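Local coordinates for protein esterase (PDB 5DWD) that probably hydrolyses carboxylic esters as an alpha/beta-hydrolase of the phospholipase/carboxylesterase family, at residues V44-G49 / I134-S139; D56-G61 / F73-A78. All blocks are in the same frame, centred on the assembly; numbering follows the deposited sequence.

Contact 1. Residues V44-G49 / I134-S139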
ATOM      1  N   VAL B  44      16.653  -7.209   1.356  1.00 16.56           N
ATOM      2  CA  VAL B  44      15.838  -8.216   1.967  1.00 17.03           C
ATOM      3  C   VAL B  44      16.391  -8.472   3.375  1.00 18.02           C
ATOM      4  O   VAL B  44      17.537  -8.914   3.519  1.00 17.10           O
ATOM      5  CB  VAL B  44      15.789  -9.465   1.084  1.00 16.97           C
ATOM      6  CG1 VAL B  44      15.151 -10.606   1.856  1.00 18.32           C
ATOM      7  CG2 VAL B  44      14.971  -9.204  -0.189  1.00 16.19           C
ATOM      8  N   VAL B  45      15.515  -8.252   4.405  1.00 16.64           N
ATOM      9  CA  VAL B  45      15.868  -8.539   5.784  1.00 15.64           C
ATOM     10  C   VAL B  45      15.168  -9.859   6.131  1.00 16.13           C
ATOM     11  O   VAL B  45      13.943  -9.972   5.981  1.00 16.94           O
ATOM     12  CB  VAL B  45      15.379  -7.428   6.711  1.00 16.78           C
ATOM     13  CG1 VAL B  45      15.642  -7.725   8.129  1.00 17.41           C
ATOM     14  CG2 VAL B  45      16.077  -6.102   6.316  1.00 17.11           C
ATOM     15  N   LEU B  46      15.946 -10.784   6.644  1.00 14.17           N
ATOM     16  CA  LEU B  46      15.453 -12.126   6.959  1.00 16.23           C
ATOM     17  C   LEU B  46      15.450 -12.341   8.439  1.00 16.18           C
ATOM     18  O   LEU B  46      16.460 -12.217   9.057  1.00 15.74           O
ATOM     19  CB  LEU B  46      16.414 -13.181   6.343  1.00 14.82           C
ATOM     20  CG  LEU B  46      16.615 -13.078   4.849  1.00 17.22           C
ATOM     21  CD1 LEU B  46      17.952 -13.632   4.402  1.00 21.13           C
ATOM     22  CD2 LEU B  46      15.493 -13.814   4.116  1.00 18.32           C
ATOM     23  N   LEU B  47      14.300 -12.741   9.001  1.00 16.18           N
ATOM     24  CA  LEU B  47      14.105 -12.850  10.457  1.00 14.84           C
ATOM     25  C   LEU B  47      13.893 -14.325  10.815  1.00 14.19           C
ATOM     26  O   LEU B  47      12.852 -14.941  10.423  1.00 14.23           O
ATOM     27  CB  LEU B  47      12.949 -11.997  10.934  1.00 14.49           C
ATOM     28  CG  LEU B  47      12.942 -10.507  10.543  1.00 14.96           C
ATOM     29  CD1 LEU B  47      11.703  -9.832  11.130  1.00 15.84           C
ATOM     30  CD2 LEU B  47      14.227  -9.856  11.071  1.00 15.34           C
ATOM     31  N   HIS B  48      14.833 -14.837  11.600  1.00 12.96           N
ATOM     32  CA  HIS B  48      14.774 -16.279  12.041  1.00 13.05           C
ATOM     33  C   HIS B  48      13.708 -16.593  13.085  1.00 13.80           C
ATOM     34  O   HIS B  48      13.129 -15.692  13.734  1.00 14.61           O
ATOM     35  CB  HIS B  48      16.147 -16.751  12.490  1.00 15.19           C
ATOM     36  CG  HIS B  48      16.613 -16.120  13.754  1.00 14.71           C
ATOM     37  ND1 HIS B  48      16.087 -16.477  14.981  1.00 16.33           N
ATOM     38  CD2 HIS B  48      17.496 -15.115  14.003  1.00 15.34           C
ATOM     39  CE1 HIS B  48      16.681 -15.790  15.942  1.00 17.78           C
ATOM     40  NE2 HIS B  48      17.492 -14.911  15.373  1.00 17.46           N
ATOM     41  N   GLY B  49      13.458 -17.898  13.257  1.00 13.70           N
ATOM     42  CA  GLY B  49      12.508 -18.367  14.243  1.00 14.50           C
ATOM     43  C   GLY B  49      13.112 -18.578  15.608  1.00 13.66           C
ATOM     44  O   GLY B  49      14.322 -18.442  15.842  1.00 13.53           O
ATOM     45  N   ILE B 134      12.213  -5.485   1.675  1.00 17.68           N
ATOM     46  CA  ILE B 134      11.232  -6.557   1.927  1.00 16.57           C
ATOM     47  C   ILE B 134      11.622  -7.198   3.236  1.00 17.17           C
ATOM     48  O   ILE B 134      12.770  -7.606   3.452  1.00 17.07           O
ATOM     49  CB  ILE B 134      11.220  -7.546   0.788  1.00 18.07           C
ATOM     50  CG1 ILE B 134      10.887  -6.809  -0.530  1.00 21.86           C
ATOM     51  CG2 ILE B 134      10.288  -8.684   1.075  1.00 18.44           C
ATOM     52  CD1 ILE B 134      11.047  -7.637  -1.743  1.00 27.43           C
ATOM     53  N   LEU B 135      10.664  -7.267   4.167  1.00 15.83           N
ATOM     54  CA  LEU B 135      10.908  -7.987   5.397  1.00 16.11           C
ATOM     55  C   LEU B 135      10.344  -9.411   5.269  1.00 16.47           C
ATOM     56  O   LEU B 135       9.160  -9.538   4.998  1.00 17.12           O
ATOM     57  CB  LEU B 135      10.104  -7.294   6.516  1.00 19.95           C
ATOM     58  CG  LEU B 135      10.693  -6.654   7.693  1.00 27.96           C
ATOM     59  CD1 LEU B 135       9.691  -6.276   8.752  1.00 20.46           C
ATOM     60  CD2 LEU B 135      11.876  -7.391   8.319  1.00 22.37           C
ATOM     61  N   VAL B 136      11.195 -10.392   5.506  1.00 14.23           N
ATOM     62  CA  VAL B 136      10.907 -11.815   5.355  1.00 15.18           C
ATOM     63  C   VAL B 136      11.122 -12.508   6.703  1.00 15.91           C
ATOM     64  O   VAL B 136      12.188 -12.358   7.306  1.00 19.79           O
ATOM     65  CB  VAL B 136      11.815 -12.429   4.269  1.00 15.93           C
ATOM     66  CG1 VAL B 136      11.559 -13.923   4.099  1.00 15.42           C
ATOM     67  CG2 VAL B 136      11.529 -11.683   2.965  1.00 17.54           C
ATOM     68  N   GLY B 137      10.140 -13.265   7.177  1.00 13.20           N
ATOM     69  CA  GLY B 137      10.355 -13.981   8.448  1.00 12.81           C
ATOM     70  C   GLY B 137       9.846 -15.396   8.425  1.00 13.75           C
ATOM     71  O   GLY B 137       8.999 -15.724   7.613  1.00 14.65           O
ATOM     72  N   PHE B 138      10.424 -16.223   9.298  1.00 12.98           N
ATOM     73  CA  PHE B 138       9.939 -17.570   9.524  1.00 14.20           C
ATOM     74  C   PHE B 138       9.526 -17.737  10.972  1.00 13.70           C
ATOM     75  O   PHE B 138      10.288 -17.379  11.884  1.00 14.61           O
ATOM     76  CB  PHE B 138      11.020 -18.615   9.204  1.00 14.75           C
ATOM     77  CG  PHE B 138      10.612 -20.039   9.510  1.00 14.69           C
ATOM     78  CD1 PHE B 138       9.651 -20.668   8.774  1.00 14.47           C
ATOM     79  CD2 PHE B 138      11.195 -20.752  10.527  1.00 14.95           C
ATOM     80  CE1 PHE B 138       9.242 -21.964   9.069  1.00 14.87           C
ATOM     81  CE2 PHE B 138      10.826 -22.068  10.802  1.00 16.58           C
ATOM     82  CZ  PHE B 138       9.812 -22.663  10.094  1.00 14.68           C
ATOM     83  N   SER B 139       8.310 -18.283  11.163  1.00 14.59           N
ATOM     84  CA  SER B 139       7.811 -18.654  12.507  1.00 15.12           C
ATOM     85  C   SER B 139       7.757 -17.416  13.421  1.00 12.71           C
ATOM     86  O   SER B 139       7.095 -16.435  13.067  1.00 13.63           O
ATOM     87  CB  SER B 139       8.649 -19.802  13.009  1.00 15.31           C
ATOM     88  OG  SER B 139       7.941 -20.434  14.125  1.00 18.61           O
TER
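Val45 and Leu47 hydrogen-bond to the neighbouring parallel strand 134-138, Val45 O taking Val136 N (2.8 Å) and Leu47 N giving to Val136 O (2.7 Å). Val45 N also donates to Ile134 O (3.0 Å), and Leu47 O takes Phe138 N (3.0 Å). All but the bond from Leu47 N, bent to 147° at the hydrogen, are nearly straight. Apolar packing fills both faces of the strand pair. On one, Val136 CG2 meets Val44 CG1 (3.9 Å), while Leu46 lies alongside Val136 with CD2 against its CB. On the other, Leu135 CD2 touches both Val45 CG1 and Leu47 CD1 (3.7 Å to the latter); Leu47 CG, anti to its carbonyl carbon (chi1 -53°), puts CD1 there. Gly137 brings no side chain to this face, and its CA comes to 3.3 Å from Leu47 O. Beyond the strands, His48 ND1 binds Gly49 O (2.8 Å) in the plane of its ring, and NE2 holds Ala78 N, which fixes the imidazole at both nitrogens. Ser139 has the strained backbone (phi 60°) expected of a nucleophile elbow; its OG is hydrogen-bonded to His222, consistent with a catalytic serine, and a bound polyether lies close by. The pair forms the middle of the sheet, flanked by strands 71-74 and 158-162. Helix 54-65 covers Leu46, and helix 101-126 covers Val45 and Leu47 on the opposite face.

Contact 2. Residues D56-G61 / F73-A78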
ATOM      1  N   ASP B  56      21.381 -19.325   9.960  1.00 17.37           N
ATOM      2  CA  ASP B  56      20.448 -20.226   9.349  1.00 17.27           C
ATOM      3  C   ASP B  56      19.693 -19.579   8.165  1.00 19.18           C
ATOM      4  O   ASP B  56      19.496 -20.204   7.142  1.00 25.37           O
ATOM      5  CB  ASP B  56      19.360 -20.684  10.367  1.00 17.95           C
ATOM      6  CG  ASP B  56      19.841 -21.727  11.368  1.00 17.33           C
ATOM      7  OD1 ASP B  56      20.863 -22.437  11.162  1.00 18.66           O
ATOM      8  OD2 ASP B  56      19.119 -21.879  12.394  1.00 17.46           O
ATOM      9  N   LEU B  57      19.211 -18.398   8.408  1.00 22.58           N
ATOM     10  CA  LEU B  57      18.285 -17.722   7.462  1.00 24.48           C
ATOM     11  C   LEU B  57      19.017 -17.102   6.340  1.00 28.35           C
ATOM     12  O   LEU B  57      18.384 -16.814   5.313  1.00 29.44           O
ATOM     13  CB  LEU B  57      17.481 -16.650   8.143  1.00 24.21           C
ATOM     14  CG  LEU B  57      16.111 -16.976   8.600  1.00 23.34           C
ATOM     15  CD1 LEU B  57      15.128 -16.915   7.486  1.00 24.69           C
ATOM     16  CD2 LEU B  57      16.099 -18.282   9.398  1.00 22.34           C
ATOM     17  N   ILE B  58      20.309 -16.791   6.505  1.00 26.10           N
ATOM     18  CA  ILE B  58      21.045 -16.163   5.398  1.00 29.56           C
ATOM     19  C   ILE B  58      21.160 -17.174   4.244  1.00 31.08           C
ATOM     20  O   ILE B  58      21.370 -16.757   3.111  1.00 29.69           O
ATOM     21  CB  ILE B  58      22.447 -15.647   5.821  1.00 26.93           C
ATOM     22  CG1 ILE B  58      22.952 -14.565   4.855  1.00 28.25           C
ATOM     23  CG2 ILE B  58      23.465 -16.766   5.958  1.00 23.59           C
ATOM     24  CD1 ILE B  58      22.103 -13.302   4.860  1.00 30.89           C
ATOM     25  N   ALA B  59      20.985 -18.467   4.508  1.00 33.02           N
ATOM     26  CA  ALA B  59      20.996 -19.494   3.406  1.00 31.55           C
ATOM     27  C   ALA B  59      19.861 -19.302   2.347  1.00 29.22           C
ATOM     28  O   ALA B  59      20.018 -19.651   1.150  1.00 25.54           O
ATOM     29  CB  ALA B  59      20.881 -20.878   3.982  1.00 36.12           C
ATOM     30  N   LEU B  60      18.741 -18.754   2.794  1.00 30.23           N
ATOM     31  CA  LEU B  60      17.683 -18.326   1.899  1.00 27.14           C
ATOM     32  C   LEU B  60      18.195 -17.149   1.014  1.00 25.20           C
ATOM     33  O   LEU B  60      17.860 -17.044  -0.180  1.00 23.87           O
ATOM     34  CB  LEU B  60      16.499 -17.951   2.737  1.00 31.54           C
ATOM     35  CG  LEU B  60      15.157 -17.764   2.184  1.00 34.48           C
ATOM     36  CD1 LEU B  60      14.726 -18.911   1.231  1.00 32.76           C
ATOM     37  CD2 LEU B  60      14.197 -17.562   3.348  1.00 28.90           C
ATOM     38  N   GLY B  61      19.001 -16.277   1.619  1.00 21.47           N
ATOM     39  CA  GLY B  61      19.659 -15.162   0.988  1.00 21.12           C
ATOM     40  C   GLY B  61      20.596 -15.637  -0.125  1.00 22.96           C
ATOM     41  O   GLY B  61      20.575 -15.095  -1.235  1.00 25.16           O
ATOM     42  N   PHE B  73      21.162  -8.811   1.194  1.00 18.43           N
ATOM     43  CA  PHE B  73      20.429  -9.668   2.164  1.00 18.76           C
ATOM     44  C   PHE B  73      21.059  -9.501   3.544  1.00 20.45           C
ATOM     45  O   PHE B  73      22.270  -9.597   3.722  1.00 20.37           O
ATOM     46  CB  PHE B  73      20.462 -11.112   1.727  1.00 20.84           C
ATOM     47  CG  PHE B  73      19.796 -11.348   0.427  1.00 21.51           C
ATOM     48  CD1 PHE B  73      20.507 -11.201  -0.804  1.00 21.27           C
ATOM     49  CD2 PHE B  73      18.469 -11.750   0.388  1.00 19.66           C
ATOM     50  CE1 PHE B  73      19.788 -11.429  -2.018  1.00 20.75           C
ATOM     51  CE2 PHE B  73      17.817 -11.926  -0.784  1.00 21.26           C
ATOM     52  CZ  PHE B  73      18.461 -11.768  -2.004  1.00 21.91           C
ATOM     53  N   VAL B  74      20.225  -9.397   4.584  1.00 18.47           N
ATOM     54  CA  VAL B  74      20.737  -9.241   5.930  1.00 19.47           C
ATOM     55  C   VAL B  74      19.893 -10.176   6.808  1.00 17.03           C
ATOM     56  O   VAL B  74      18.673 -10.134   6.633  1.00 18.34           O
ATOM     57  CB  VAL B  74      20.566  -7.818   6.431  1.00 19.99           C
ATOM     58  CG1 VAL B  74      21.077  -7.649   7.830  1.00 25.35           C
ATOM     59  CG2 VAL B  74      21.359  -6.845   5.547  1.00 21.50           C
ATOM     60  N   ALA B  75      20.539 -10.903   7.721  1.00 15.60           N
ATOM     61  CA  ALA B  75      19.790 -11.807   8.655  1.00 15.59           C
ATOM     62  C   ALA B  75      20.274 -11.565  10.094  1.00 15.50           C
ATOM     63  O   ALA B  75      21.222 -12.223  10.525  1.00 17.77           O
ATOM     64  CB  ALA B  75      20.063 -13.237   8.291  1.00 15.77           C
ATOM     65  N   PRO B  76      19.625 -10.642  10.824  1.00 16.51           N
ATOM     66  CA  PRO B  76      20.075 -10.366  12.193  1.00 18.51           C
ATOM     67  C   PRO B  76      19.788 -11.464  13.148  1.00 21.23           C
ATOM     68  O   PRO B  76      18.750 -12.161  13.033  1.00 18.70           O
ATOM     69  CB  PRO B  76      19.307  -9.137  12.582  1.00 20.17           C
ATOM     70  CG  PRO B  76      18.120  -9.144  11.669  1.00 18.03           C
ATOM     71  CD  PRO B  76      18.541  -9.768  10.409  1.00 17.57           C
ATOM     72  N   ASN B  77      20.723 -11.653  14.068  1.00 18.78           N
ATOM     73  CA  ASN B  77      20.400 -12.483  15.225  1.00 19.00           C
ATOM     74  C   ASN B  77      19.411 -11.721  16.119  1.00 18.64           C
ATOM     75  O   ASN B  77      19.594 -10.534  16.365  1.00 18.86           O
ATOM     76  CB  ASN B  77      21.630 -12.837  16.017  1.00 18.86           C
ATOM     77  CG  ASN B  77      22.614 -13.634  15.242  1.00 20.14           C
ATOM     78  OD1 ASN B  77      22.265 -14.624  14.535  1.00 19.63           O
ATOM     79  ND2 ASN B  77      23.906 -13.295  15.420  1.00 22.96           N
ATOM     80  N   ALA B  78      18.379 -12.407  16.647  1.00 17.16           N
ATOM     81  CA  ALA B  78      17.467 -11.818  17.568  1.00 17.79           C
ATOM     82  C   ALA B  78      18.242 -11.427  18.852  1.00 20.73           C
ATOM     83  O   ALA B  78      19.319 -11.950  19.104  1.00 19.57           O
ATOM     84  CB  ALA B  78      16.357 -12.814  17.864  1.00 18.40           C
TER
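Leu57, whose CB rests on Ala75 CB (4.3 Å), accepts Leu60 N at its carbonyl O (3.2 Å), a bond within the helix; no hydrogen bond joins 56-61 to 73-78, and the contact is apolar. Phe73 turns one ring face to the backbone of Gly61. Gly61 CA makes a CH-pi contact 4.0 Å from the ring centroid, 26° off the normal, and Gly61 O lies over the centre of that same face, 3.8 Å from Phe73 CE1. Without a side chain, Gly61 lets the helix backbone approach the ring closely. Ile58 fills the next position: CG1 anti to the backbone N (chi1 -158°) carries CD1 down to the strand, where it meets Ala75 CB (4.0 Å) and Phe73 O (3.9 Å). The Ala75 methyl also lies by Ile58 N. Past the strand end, Asn77 OD1 accepts Gly54 N at the start of helix 54-65, a polar link just outside the packed residues. The contact is part of the right-handed beta-alpha-beta unit formed by strand 42-47, helix 54-65 and strand 71-74; Phe73 also packs on Val44, and Val74, on the other face, meets Phe118 of helix 101-126.

In the fold
Contacts 1 and 2 have centres about 7 Å apart and share one mixed sheet, in which strand 42-47 lies between strands 71-74 and 133-138. Along the chain, 44-49 comes first, then 56-61 and 73-78, and 134-139 closes the set, with helix 101-126 passed on the way. Residues 44-49 of contact 1 also touch contact 2: Leu46 N and Val44 O probably bond to Val74 O and Val74 N, at 2.8 and 2.9 Å, while Leu46 CD1 packs on Leu57 O. Contact 2 sets the first crossover against the sheet; contact 1 joins it to the central strand that ends at the probable nucleophile elbow.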